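PDB 2QGU: probable signal peptide protein from Ralstonia solanacearum, which binds phosphatidylethanolamine in a deep pocket and probably ferries phospholipids across the periplasm between the inner and outer membranes. Local coordinates for residues Ala33-Ala38 / Leu150-Glu155; Arg76-Ala81 / Asp99-Leu104; Val163-Ile168 / Trp172-Tyr177. The protein carries 13 engineered substitutions. All blocks are in the same frame, centred on the assembly; numbering follows the deposited sequence. Where two conformers were deposited one is given.

Contact 1: Ala33-Ala38 / Leu150-Glu155; sequences ATVKTA and LDYRVE. Engineered in segment 33-38: A33 (natural residue Thr). Engineered in segment 150-155: V154 (natural residue Met). With PEF (di-palmitoyl-3-sn-phosphatidylethanolamine), chain B.
A33 O, on the helix turn that presses V35 onto Y152, is gripped by two donors of one residue. T37 OG1 reaches A33 O at 2.9 Å and T37 N comes from the opposite face of the carbonyl plane. A33 is an engineered residue, but the grip uses its backbone alone. No hydrogen bond crosses to the strand, and the contact itself is apolar. V35 sends CG1 anti to its backbone N (chi1 172°), which brings that methyl over one face of the Y152 ring. CG1 of V35 lies 3.8 Å from the centroid of that ring, a CH-pi contact set somewhat toward the rim. The other methyl turns along the strand, where V35 CG2 meets CG2 of the engineered V154 at 3.8 Å. The far end of the tyrosine belongs to the lipid pocket: Y152 OH is 3.7 Å from C38 of the phosphatidylethanolamine. L150 continues that wall, its CD1 3.9 Å from lipid C34. Helix 31-47 thus lies against one side of strand 146-157 in the antiparallel sheet. Y123 of strand 120-123 also touches V35, while I166 of strand 160-168 packs beside Y152.

Contact 2: Arg76-Ala81 / Asp99-Leu104; sequences RTTQIA and DGFKSL. Engineered in segment 99-104: S103 (natural residue Thr).
This is a buried helix-helix contact in the helical part of the MlaC fold, where helix 74-82 crosses helix 91-114. The short axes run 102° to each other and come within 10.5 Å. F101 alone among the residues of 99-104 touches the other helix segment. F101 has CG anti to the backbone N (chi1 -175°), and this carries its ring from helix 91-114 to the side of the other helix that bears T77, T78 and A81. No hydrogen bond joins the two segments. The threonine hydroxyls turn to other partners: T77 OG1 bonds to Y164 O of the sheet, and T78 OG1 to F74 O one turn back in its own helix. The T77 side chain also lies about 4 Å from the bound lipid, near the end of one acyl chain. Y177 of helix 173-188 meets the F101 ring as well, with the ring planes inclined at about 55°. F101 CE2 meets A81 CB at 3.9 Å, and T77 O lies 4.1 Å from the same atom, at the ring edge. Also at the edge, close to the ring plane, T78 OG1 lies 3.6 Å from F101 CD2.

Contact 3: Val163-Ile168 / Trp172-Tyr177; sequences VYDINI and WLSETY. With PEF (di-palmitoyl-3-sn-phosphatidylethanolamine), chain B.
The contact belongs to a strand-turn-helix unit: strand 160-168 turns back through a very short strand and runs straight into helix 173-188. N167 and W172 form an antiparallel, non-hydrogen-bonded pair, and W172 is also the N-cap residue of the helix. Beside this pair, L173 N gives a nearly straight bond of 3.0 Å to I166 O. The carboxylate of D165 holds the start of the helix with both oxygens. S174 N meets D165 OD1 on its syn side at 2.9 Å. The S174 hydroxyl donates through OG to D165 OD2 at 2.6 Å, from well above the carboxylate plane. I166 N comes to D165 OD1 from the other face, so OD1 takes two donors. A negative group here would probably be stabilised by the positive end of the helix. The indole of W172 lies across N167. CB of N167 sits 3.5 Å from the centroid of the six-membered ring, almost on its normal. N167 ND2 lies over the five-membered part, and the amide stands nearly upright on the indole at 87°. R153 adds a cation-pi contact to this indole. On the lipid side, I166 CG2 and L173 CD1 pack side by side at 3.7 Å. I168 reaches the ligand, its CG2 3.7 Å from lipid C11, and V163 CG1 is 3.8 Å from lipid C42. This is a β-hairpin running into a helix at the edge of the antiparallel sheet of an MlaC domain, a family of the NTF2 clan, whose sheet and helices line the lipid pocket.

Contacts 1 and 3 share the sheet and the lipid, with about 13 Å between their centres. Their strands, 146-157 and 160-168, are neighbours, joined by D151 O to N167 N at 2.8 Å and R153 O to Y164 N at 2.9 Å. Contact 2 lies about 10 Å from contact 3, centre to centre, and packs on it through I80 CG2 and S174 OG at 3.5 Å. Its centre is about 18 Å from that of contact 1, on the opposite side of the chain's centre. Even so, R76 NH1 reaches E155 OE1 in a 2.8 Å salt bridge. Contacts 1 and 3 supply pocket residues (L150, Y152, V163, I168), while contact 2 comes near the lipid through T77.

Contact 1: Ala33-Ala38 / Leu150-Glu155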
loop_
_atom_site.group_PDB
_atom_site.type_symbol
_atom_site.label_atom_id
_atom_site.label_comp_id
_atom_site.label_asym_id
_atom_site.label_seq_id
_atom_site.Cartn_x
_atom_site.Cartn_y
_atom_site.Cartn_z
ATOM N N ALA A 33 -7.621 11.919 -10.293
ATOM C CA ALA A 33 -8.455 11.057 -11.141
ATOM C C ALA A 33 -7.968 9.613 -11.101
ATOM O O ALA A 33 -8.770 8.680 -11.024
ATOM C CB ALA A 33 -8.481 11.575 -12.579
ATOM N N THR A 34 -6.651 9.441 -11.135
ATOM C CA THR A 34 -6.021 8.126 -11.071
ATOM C C THR A 34 -6.362 7.416 -9.761
ATOM O O THR A 34 -6.762 6.244 -9.756
ATOM C CB THR A 34 -4.496 8.231 -11.244
ATOM O OG1 THR A 34 -4.209 8.804 -12.526
ATOM C CG2 THR A 34 -3.834 6.859 -11.159
ATOM N N VAL A 35 -6.214 8.129 -8.649
ATOM C CA VAL A 35 -6.539 7.565 -7.343
ATOM C C VAL A 35 -8.025 7.209 -7.274
ATOM O O VAL A 35 -8.378 6.089 -6.892
ATOM C CB VAL A 35 -6.156 8.521 -6.190
ATOM C CG1 VAL A 35 -6.683 8.001 -4.863
ATOM C CG2 VAL A 35 -4.642 8.696 -6.126
ATOM N N LYS A 36 -8.888 8.149 -7.654
ATOM C CA LYS A 36 -10.336 7.927 -7.577
ATOM C C LYS A 36 -10.765 6.699 -8.381
ATOM O O LYS A 36 -11.534 5.869 -7.896
ATOM C CB LYS A 36 -11.121 9.160 -8.047
ATOM C CG LYS A 36 -12.630 9.004 -7.885
ATOM C CD LYS A 36 -13.405 10.190 -8.441
ATOM C CE LYS A 36 -14.887 9.851 -8.587
ATOM N NZ LYS A 36 -15.132 8.676 -9.490
ATOM N N THR A 37 -10.273 6.597 -9.611
ATOM C CA THR A 37 -10.598 5.476 -10.490
ATOM C C THR A 37 -10.160 4.142 -9.875
ATOM O O THR A 37 -10.936 3.182 -9.851
ATOM C CB THR A 37 -9.983 5.675 -11.890
ATOM O OG1 THR A 37 -10.508 6.881 -12.457
ATOM C CG2 THR A 37 -10.316 4.505 -12.810
ATOM N N ALA A 38 -8.939 4.106 -9.341
ATOM C CA ALA A 38 -8.386 2.898 -8.729
ATOM C C ALA A 38 -9.164 2.470 -7.485
ATOM O O ALA A 38 -9.512 1.300 -7.332
ATOM C CB ALA A 38 -6.915 3.097 -8.394
ATOM N N LEU A 150 -8.133 8.613 4.273
ATOM C CA LEU A 150 -7.101 7.935 3.495
ATOM C C LEU A 150 -6.471 8.947 2.571
ATOM O O LEU A 150 -7.152 9.514 1.721
ATOM C CB LEU A 150 -7.667 6.756 2.682
ATOM C CG LEU A 150 -8.197 5.528 3.437
ATOM C CD1 LEU A 150 -8.718 4.491 2.443
ATOM C CD2 LEU A 150 -7.149 4.926 4.372
ATOM N N ASP A 151 -5.173 9.179 2.746
ATOM C CA ASP A 151 -4.435 10.064 1.841
ATOM C C ASP A 151 -3.410 9.245 1.071
ATOM O O ASP A 151 -2.995 8.181 1.527
ATOM C CB ASP A 151 -3.728 11.196 2.590
ATOM C CG ASP A 151 -4.683 12.109 3.341
ATOM O OD1 ASP A 151 -5.918 12.011 3.166
ATOM O OD2 ASP A 151 -4.163 12.946 4.102
ATOM N N TYR A 152 -2.999 9.761 -0.083
ATOM C CA TYR A 152 -2.107 9.036 -0.978
ATOM C C TYR A 152 -1.007 9.935 -1.477
ATOM O O TYR A 152 -1.266 11.092 -1.806
ATOM C CB TYR A 152 -2.884 8.521 -2.195
ATOM C CG TYR A 152 -4.092 7.711 -1.828
ATOM C CD1 TYR A 152 -4.007 6.326 -1.708
ATOM C CD2 TYR A 152 -5.322 8.326 -1.587
ATOM C CE1 TYR A 152 -5.112 5.570 -1.360
ATOM C CE2 TYR A 152 -6.445 7.575 -1.235
ATOM C CZ TYR A 152 -6.327 6.193 -1.121
ATOM O OH TYR A 152 -7.405 5.406 -0.777
ATOM N N ARG A 153 0.215 9.417 -1.527
ATOM C CA ARG A 153 1.285 10.087 -2.257
ATOM C C ARG A 153 1.310 9.527 -3.668
ATOM O O ARG A 153 1.254 8.309 -3.866
ATOM C CB ARG A 153 2.645 9.920 -1.571
ATOM C CG ARG A 153 2.767 10.671 -0.261
ATOM C CD ARG A 153 4.212 11.001 0.078
ATOM N NE ARG A 153 4.296 11.755 1.325
ATOM C CZ ARG A 153 4.194 13.079 1.424
ATOM N NH1 ARG A 153 4.016 13.830 0.343
ATOM N NH2 ARG A 153 4.279 13.656 2.614
ATOM N N VAL A 154 1.369 10.425 -4.647
ATOM C CA VAL A 154 1.277 10.041 -6.049
ATOM C C VAL A 154 2.387 10.721 -6.826
ATOM O O VAL A 154 2.623 11.915 -6.665
ATOM C CB VAL A 154 -0.110 10.410 -6.666
ATOM C CG1 VAL A 154 -0.442 9.476 -7.808
ATOM C CG2 VAL A 154 -1.229 10.359 -5.610
ATOM N N GLU A 155 3.086 9.945 -7.650
ATOM C CA GLU A 155 4.184 10.472 -8.451
ATOM C C GLU A 155 3.920 10.235 -9.932
ATOM O O GLU A 155 3.501 9.143 -10.322
ATOM C CB GLU A 155 5.511 9.828 -8.044
ATOM C CG GLU A 155 6.701 10.375 -8.838
ATOM C CD GLU A 155 8.006 9.631 -8.618
ATOM O OE1 GLU A 155 8.028 8.595 -7.918
ATOM O OE2 GLU A 155 9.027 10.101 -9.175
HETATM C C2 PEF B . -11.384 -0.289 8.508
HETATM C C1 PEF B . -12.021 -0.337 9.897
HETATM N N PEF B . -13.319 -4.116 14.290
HETATM C C3 PEF B . -12.456 -0.016 7.473
HETATM C C4 PEF B . -11.998 -2.707 12.784
HETATM C C5 PEF B . -12.142 -3.239 14.207
HETATM C C10 PEF B . -9.113 0.256 8.501
HETATM C C11 PEF B . -7.971 1.205 8.162
HETATM C C12 PEF B . -8.017 1.567 6.678
HETATM C C13 PEF B . -7.604 0.353 5.853
HETATM C C14 PEF B . -7.355 0.721 4.403
HETATM C C15 PEF B . -6.874 -0.509 3.637
HETATM C C16 PEF B . -6.312 -0.109 2.275
HETATM C C17 PEF B . -5.565 -1.271 1.628
HETATM C C18 PEF B . -4.098 -1.285 2.062
HETATM C C19 PEF B . -3.187 -1.593 0.877
HETATM C C20 PEF B . -3.035 -3.105 0.687
HETATM C C21 PEF B . -2.184 -3.416 -0.541
HETATM C C22 PEF B . -0.701 -3.199 -0.244
HETATM C C23 PEF B . 0.172 -3.736 -1.377
HETATM C C24 PEF B . 0.552 -2.628 -2.356
HETATM C C25 PEF B . 0.923 -3.207 -3.720
HETATM C C30 PEF B . -12.741 0.516 5.229
HETATM C C31 PEF B . -12.459 0.668 3.862
HETATM C C32 PEF B . -11.297 0.073 3.390
HETATM C C33 PEF B . -11.273 0.077 1.848
HETATM C C34 PEF B . -10.347 1.159 1.269
HETATM C C35 PEF B . -9.745 0.750 -0.090
HETATM C C36 PEF B . -8.639 1.541 -0.417
HETATM C C37 PEF B . -7.955 1.090 -1.550
HETATM C C38 PEF B . -6.861 1.917 -1.829
HETATM C C39 PEF B . -5.982 1.386 -2.969
HETATM C C40 PEF B . -4.648 2.152 -3.075
HETATM C C41 PEF B . -3.564 1.541 -2.168
HETATM C C42 PEF B . -2.153 1.919 -2.631
HETATM C C43 PEF B . -1.122 1.713 -1.512
HETATM C C44 PEF B . 0.305 1.980 -2.006
HETATM C C45 PEF B . 1.332 1.778 -0.888
HETATM O O4 PEF B . -8.868 -0.920 8.787
HETATM O O5 PEF B . -13.769 1.050 5.633
HETATM O O2 PEF B . -10.386 0.747 8.467
HETATM O O3 PEF B . -11.954 -0.171 6.121
HETATM O O1P PEF B . -14.816 -0.619 11.196
HETATM O O2P PEF B . -14.363 -3.133 11.061
HETATM O O3P PEF B . -12.758 -1.555 10.034
HETATM O O4P PEF B . -12.989 -1.692 12.545
HETATM P P PEF B . -13.858 -1.752 11.186
#

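Contact 2: Arg76-Ala81 / Asp99-Leu104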
loop_
_atom_site.group_PDB
_atom_site.type_symbol
_atom_site.label_atom_id
_atom_site.label_comp_id
_atom_site.label_asym_id
_atom_site.label_seq_id
_atom_site.Cartn_x
_atom_site.Cartn_y
_atom_site.Cartn_z
ATOM N N ARG A 76 9.078 1.791 -5.160
ATOM C CA ARG A 76 9.410 3.034 -4.459
ATOM C C ARG A 76 9.049 2.970 -2.975
ATOM O O ARG A 76 9.834 3.389 -2.132
ATOM C CB ARG A 76 8.798 4.279 -5.114
ATOM C CG ARG A 76 9.217 5.544 -4.366
ATOM C CD ARG A 76 8.999 6.847 -5.103
ATOM N NE ARG A 76 9.479 7.944 -4.257
ATOM C CZ ARG A 76 9.128 9.219 -4.389
ATOM N NH1 ARG A 76 8.300 9.597 -5.350
ATOM N NH2 ARG A 76 9.616 10.122 -3.551
ATOM N N THR A 77 7.865 2.445 -2.655
ATOM C CA THR A 77 7.473 2.280 -1.257
ATOM C C THR A 77 8.528 1.483 -0.494
ATOM O O THR A 77 8.891 1.829 0.629
ATOM C CB THR A 77 6.127 1.558 -1.131
ATOM O OG1 THR A 77 5.221 2.063 -2.118
ATOM C CG2 THR A 77 5.537 1.756 0.265
ATOM N N THR A 78 9.017 0.417 -1.124
ATOM C CA THR A 78 10.013 -0.450 -0.504
ATOM C C THR A 78 11.356 0.262 -0.370
ATOM O O THR A 78 12.019 0.146 0.658
ATOM C CB THR A 78 10.172 -1.760 -1.288
ATOM O OG1 THR A 78 8.904 -2.423 -1.361
ATOM C CG2 THR A 78 11.166 -2.693 -0.595
ATOM N N GLN A 79 11.740 1.001 -1.409
ATOM C CA GLN A 79 12.955 1.812 -1.365
ATOM C C GLN A 79 12.918 2.808 -0.209
ATOM O O GLN A 79 13.891 2.950 0.531
ATOM C CB GLN A 79 13.158 2.550 -2.682
ATOM C CG GLN A 79 13.583 1.651 -3.813
ATOM C CD GLN A 79 13.804 2.398 -5.109
ATOM O OE1 GLN A 79 13.007 3.254 -5.495
ATOM N NE2 GLN A 79 14.890 2.067 -5.800
ATOM N N ILE A 80 11.789 3.495 -0.044
ATOM C CA ILE A 80 11.663 4.457 1.044
ATOM C C ILE A 80 11.785 3.746 2.392
ATOM O O ILE A 80 12.517 4.203 3.275
ATOM C CB ILE A 80 10.340 5.241 0.967
ATOM C CG1 ILE A 80 10.327 6.127 -0.286
ATOM C CG2 ILE A 80 10.150 6.099 2.230
ATOM C CD1 ILE A 80 8.935 6.627 -0.671
ATOM N N ALA A 81 11.095 2.614 2.535
ATOM C CA ALA A 81 11.120 1.852 3.783
ATOM C C ALA A 81 12.515 1.335 4.140
ATOM O O ALA A 81 12.845 1.198 5.317
ATOM C CB ALA A 81 10.108 0.696 3.730
ATOM N N ASP A 99 8.627 -8.308 -2.174
ATOM C CA ASP A 99 7.596 -9.341 -2.169
ATOM C C ASP A 99 7.088 -9.635 -0.757
ATOM O O ASP A 99 5.883 -9.768 -0.539
ATOM C CB ASP A 99 8.110 -10.622 -2.833
ATOM C CG ASP A 99 8.362 -10.458 -4.326
ATOM O OD1 ASP A 99 7.967 -9.424 -4.905
ATOM O OD2 ASP A 99 8.960 -11.376 -4.926
ATOM N N GLY A 100 8.008 -9.718 0.203
ATOM C CA GLY A 100 7.637 -10.000 1.593
ATOM C C GLY A 100 6.883 -8.852 2.244
ATOM O O GLY A 100 5.949 -9.074 3.013
ATOM N N PHE A 101 7.311 -7.629 1.944
ATOM C CA PHE A 101 6.653 -6.413 2.428
ATOM C C PHE A 101 5.240 -6.296 1.830
ATOM O O PHE A 101 4.273 -6.040 2.555
ATOM C CB PHE A 101 7.554 -5.213 2.088
ATOM C CG PHE A 101 7.088 -3.871 2.613
ATOM C CD1 PHE A 101 6.285 -3.748 3.746
ATOM C CD2 PHE A 101 7.532 -2.712 1.981
ATOM C CE1 PHE A 101 5.894 -2.486 4.203
ATOM C CE2 PHE A 101 7.150 -1.452 2.429
ATOM C CZ PHE A 101 6.335 -1.338 3.541
ATOM N N LYS A 102 5.116 -6.538 0.526
ATOM C CA LYS A 102 3.807 -6.547 -0.135
ATOM C C LYS A 102 2.875 -7.582 0.500
ATOM O O LYS A 102 1.731 -7.277 0.831
ATOM C CB LYS A 102 3.968 -6.804 -1.627
ATOM C CG LYS A 102 2.665 -6.908 -2.389
ATOM C CD LYS A 102 2.937 -7.160 -3.860
ATOM C CE LYS A 102 1.696 -7.645 -4.567
ATOM N NZ LYS A 102 2.063 -8.284 -5.863
ATOM N N SER A 103 3.366 -8.804 0.676
ATOM C CA SER A 103 2.578 -9.843 1.330
ATOM C C SER A 103 2.155 -9.441 2.745
ATOM O O SER A 103 1.011 -9.664 3.136
ATOM C CB SER A 103 3.360 -11.159 1.351
ATOM O OG SER A 103 2.722 -12.123 2.176
ATOM N N LEU A 104 3.084 -8.841 3.491
ATOM C CA LEU A 104 2.836 -8.378 4.855
ATOM C C LEU A 104 1.678 -7.381 4.909
ATOM O O LEU A 104 0.783 -7.500 5.747
ATOM C CB LEU A 104 4.123 -7.767 5.437
ATOM C CG LEU A 104 4.130 -7.013 6.774
ATOM C CD1 LEU A 104 3.814 -7.931 7.932
ATOM C CD2 LEU A 104 5.479 -6.348 6.997
#

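Contact 3: Val163-Ile168 / Trp172-Tyr177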
loop_
_atom_site.group_PDB
_atom_site.type_symbol
_atom_site.label_atom_id
_atom_site.label_comp_id
_atom_site.label_asym_id
_atom_site.label_seq_id
_atom_site.Cartn_x
_atom_site.Cartn_y
_atom_site.Cartn_z
ATOM N N VAL A 163 0.564 5.622 -7.334
ATOM C CA VAL A 163 0.529 5.755 -5.877
ATOM C C VAL A 163 1.724 5.030 -5.256
ATOM O O VAL A 163 1.957 3.853 -5.550
ATOM C CB VAL A 163 -0.774 5.163 -5.296
ATOM C CG1 VAL A 163 -0.777 5.227 -3.765
ATOM C CG2 VAL A 163 -1.998 5.883 -5.872
ATOM N N TYR A 164 2.475 5.720 -4.405
ATOM C CA TYR A 164 3.614 5.089 -3.738
ATOM C C TYR A 164 3.562 5.125 -2.210
ATOM O O TYR A 164 4.460 4.610 -1.547
ATOM C CB TYR A 164 4.946 5.635 -4.276
ATOM C CG TYR A 164 5.255 7.059 -3.871
ATOM C CD1 TYR A 164 4.839 8.139 -4.655
ATOM C CD2 TYR A 164 5.977 7.327 -2.709
ATOM C CE1 TYR A 164 5.125 9.449 -4.278
ATOM C CE2 TYR A 164 6.271 8.626 -2.329
ATOM C CZ TYR A 164 5.846 9.683 -3.116
ATOM O OH TYR A 164 6.151 10.969 -2.731
ATOM N N ASP A 165 2.515 5.723 -1.651
ATOM C CA ASP A 165 2.332 5.696 -0.204
ATOM C C ASP A 165 0.874 5.941 0.126
ATOM O O ASP A 165 0.137 6.533 -0.670
ATOM C CB ASP A 165 3.194 6.766 0.466
ATOM C CG ASP A 165 3.619 6.398 1.879
ATOM O OD1 ASP A 165 3.217 5.333 2.398
ATOM O OD2 ASP A 165 4.370 7.194 2.475
ATOM N N ILE A 166 0.468 5.459 1.295
ATOM C CA ILE A 166 -0.892 5.644 1.791
ATOM C C ILE A 166 -0.821 6.040 3.257
ATOM O O ILE A 166 0.053 5.572 3.995
ATOM C CB ILE A 166 -1.775 4.373 1.576
ATOM C CG1 ILE A 166 -3.256 4.670 1.869
ATOM C CG2 ILE A 166 -1.249 3.178 2.380
ATOM C CD1 ILE A 166 -4.215 3.554 1.440
ATOM N N ASN A 167 -1.718 6.936 3.651
ATOM C CA ASN A 167 -1.780 7.435 5.011
ATOM C C ASN A 167 -3.041 6.903 5.667
ATOM O O ASN A 167 -4.144 7.180 5.199
ATOM C CB ASN A 167 -1.759 8.967 5.000
ATOM C CG ASN A 167 -1.687 9.560 6.384
ATOM O OD1 ASN A 167 -2.621 9.432 7.174
ATOM N ND2 ASN A 167 -0.576 10.226 6.689
ATOM N N ILE A 168 -2.852 6.115 6.728
ATOM C CA ILE A 168 -3.938 5.436 7.438
ATOM C C ILE A 168 -3.815 5.807 8.906
ATOM O O ILE A 168 -2.725 5.726 9.475
ATOM C CB ILE A 168 -3.829 3.896 7.291
ATOM C CG1 ILE A 168 -3.932 3.481 5.822
ATOM C CG2 ILE A 168 -4.885 3.183 8.138
ATOM C CD1 ILE A 168 -3.595 2.009 5.567
ATOM N N TRP A 172 1.804 7.775 7.589
ATOM C CA TRP A 172 2.244 7.306 6.276
ATOM C C TRP A 172 2.909 5.957 6.423
ATOM O O TRP A 172 3.872 5.819 7.174
ATOM C CB TRP A 172 3.224 8.293 5.641
ATOM C CG TRP A 172 2.552 9.528 5.161
ATOM C CD1 TRP A 172 2.612 10.768 5.730
ATOM C CD2 TRP A 172 1.695 9.646 4.020
ATOM N NE1 TRP A 172 1.848 11.656 5.007
ATOM C CE2 TRP A 172 1.272 10.993 3.954
ATOM C CE3 TRP A 172 1.243 8.744 3.046
ATOM C CZ2 TRP A 172 0.416 11.465 2.949
ATOM C CZ3 TRP A 172 0.390 9.211 2.049
ATOM C CH2 TRP A 172 -0.017 10.561 2.011
ATOM N N LEU A 173 2.410 4.966 5.696
ATOM C CA LEU A 173 2.952 3.612 5.827
ATOM C C LEU A 173 4.445 3.523 5.507
ATOM O O LEU A 173 5.180 2.824 6.205
ATOM C CB LEU A 173 2.149 2.606 4.997
ATOM C CG LEU A 173 0.731 2.240 5.464
ATOM C CD1 LEU A 173 0.313 0.930 4.817
ATOM C CD2 LEU A 173 0.599 2.140 6.989
ATOM N N SER A 174 4.910 4.243 4.492
ATOM C CA SER A 174 6.341 4.177 4.174
ATOM C C SER A 174 7.194 4.657 5.345
ATOM O O SER A 174 8.295 4.140 5.555
ATOM C CB SER A 174 6.691 4.925 2.882
ATOM O OG SER A 174 6.721 6.321 3.086
ATOM N N GLU A 175 6.677 5.614 6.115
ATOM C CA GLU A 175 7.390 6.135 7.284
ATOM C C GLU A 175 7.360 5.150 8.448
ATOM O O GLU A 175 8.388 4.902 9.077
ATOM C CB GLU A 175 6.833 7.500 7.712
ATOM C CG GLU A 175 7.679 8.235 8.757
ATOM C CD GLU A 175 9.042 8.715 8.237
ATOM O OE1 GLU A 175 9.269 8.740 7.006
ATOM O OE2 GLU A 175 9.896 9.079 9.075
ATOM N N THR A 176 6.193 4.586 8.731
ATOM C CA THR A 176 6.077 3.585 9.781
ATOM C C THR A 176 7.043 2.438 9.524
ATOM O O THR A 176 7.785 2.024 10.423
ATOM C CB THR A 176 4.652 3.038 9.869
ATOM O OG1 THR A 176 3.748 4.115 10.146
ATOM C CG2 THR A 176 4.534 1.984 10.963
ATOM N N TYR A 177 7.042 1.936 8.294
ATOM C CA TYR A 177 7.896 0.801 7.962
ATOM C C TYR A 177 9.364 1.167 7.799
ATOM O O TYR A 177 10.231 0.346 8.080
ATOM C CB TYR A 177 7.324 0.008 6.786
ATOM C CG TYR A 177 6.080 -0.734 7.213
ATOM C CD1 TYR A 177 6.171 -1.950 7.890
ATOM C CD2 TYR A 177 4.809 -0.203 6.987
ATOM C CE1 TYR A 177 5.035 -2.626 8.312
ATOM C CE2 TYR A 177 3.666 -0.867 7.405
ATOM C CZ TYR A 177 3.783 -2.084 8.062
ATOM O OH TYR A 177 2.660 -2.748 8.481
HETATM C C2 PEF B . -11.384 -0.289 8.508
HETATM C C1 PEF B . -12.021 -0.337 9.897
HETATM N N PEF B . -13.319 -4.116 14.290
HETATM C C3 PEF B . -12.456 -0.016 7.473
HETATM C C4 PEF B . -11.998 -2.707 12.784
HETATM C C5 PEF B . -12.142 -3.239 14.207
HETATM C C10 PEF B . -9.113 0.256 8.501
HETATM C C11 PEF B . -7.971 1.205 8.162
HETATM C C12 PEF B . -8.017 1.567 6.678
HETATM C C13 PEF B . -7.604 0.353 5.853
HETATM C C14 PEF B . -7.355 0.721 4.403
HETATM C C15 PEF B . -6.874 -0.509 3.637
HETATM C C16 PEF B . -6.312 -0.109 2.275
HETATM C C17 PEF B . -5.565 -1.271 1.628
HETATM C C18 PEF B . -4.098 -1.285 2.062
HETATM C C19 PEF B . -3.187 -1.593 0.877
HETATM C C20 PEF B . -3.035 -3.105 0.687
HETATM C C21 PEF B . -2.184 -3.416 -0.541
HETATM C C22 PEF B . -0.701 -3.199 -0.244
HETATM C C23 PEF B . 0.172 -3.736 -1.377
HETATM C C24 PEF B . 0.552 -2.628 -2.356
HETATM C C25 PEF B . 0.923 -3.207 -3.720
HETATM C C30 PEF B . -12.741 0.516 5.229
HETATM C C31 PEF B . -12.459 0.668 3.862
HETATM C C32 PEF B . -11.297 0.073 3.390
HETATM C C33 PEF B . -11.273 0.077 1.848
HETATM C C34 PEF B . -10.347 1.159 1.269
HETATM C C35 PEF B . -9.745 0.750 -0.090
HETATM C C36 PEF B . -8.639 1.541 -0.417
HETATM C C37 PEF B . -7.955 1.090 -1.550
HETATM C C38 PEF B . -6.861 1.917 -1.829
HETATM C C39 PEF B . -5.982 1.386 -2.969
HETATM C C40 PEF B . -4.648 2.152 -3.075
HETATM C C41 PEF B . -3.564 1.541 -2.168
HETATM C C42 PEF B . -2.153 1.919 -2.631
HETATM C C43 PEF B . -1.122 1.713 -1.512
HETATM C C44 PEF B . 0.305 1.980 -2.006
HETATM C C45 PEF B . 1.332 1.778 -0.888
HETATM O O4 PEF B . -8.868 -0.920 8.787
HETATM O O5 PEF B . -13.769 1.050 5.633
HETATM O O2 PEF B . -10.386 0.747 8.467
HETATM O O3 PEF B . -11.954 -0.171 6.121
HETATM O O1P PEF B . -14.816 -0.619 11.196
HETATM O O2P PEF B . -14.363 -3.133 11.061
HETATM O O3P PEF B . -12.758 -1.555 10.034
HETATM O O4P PEF B . -12.989 -1.692 12.545
HETATM P P PEF B . -13.858 -1.752 11.186
#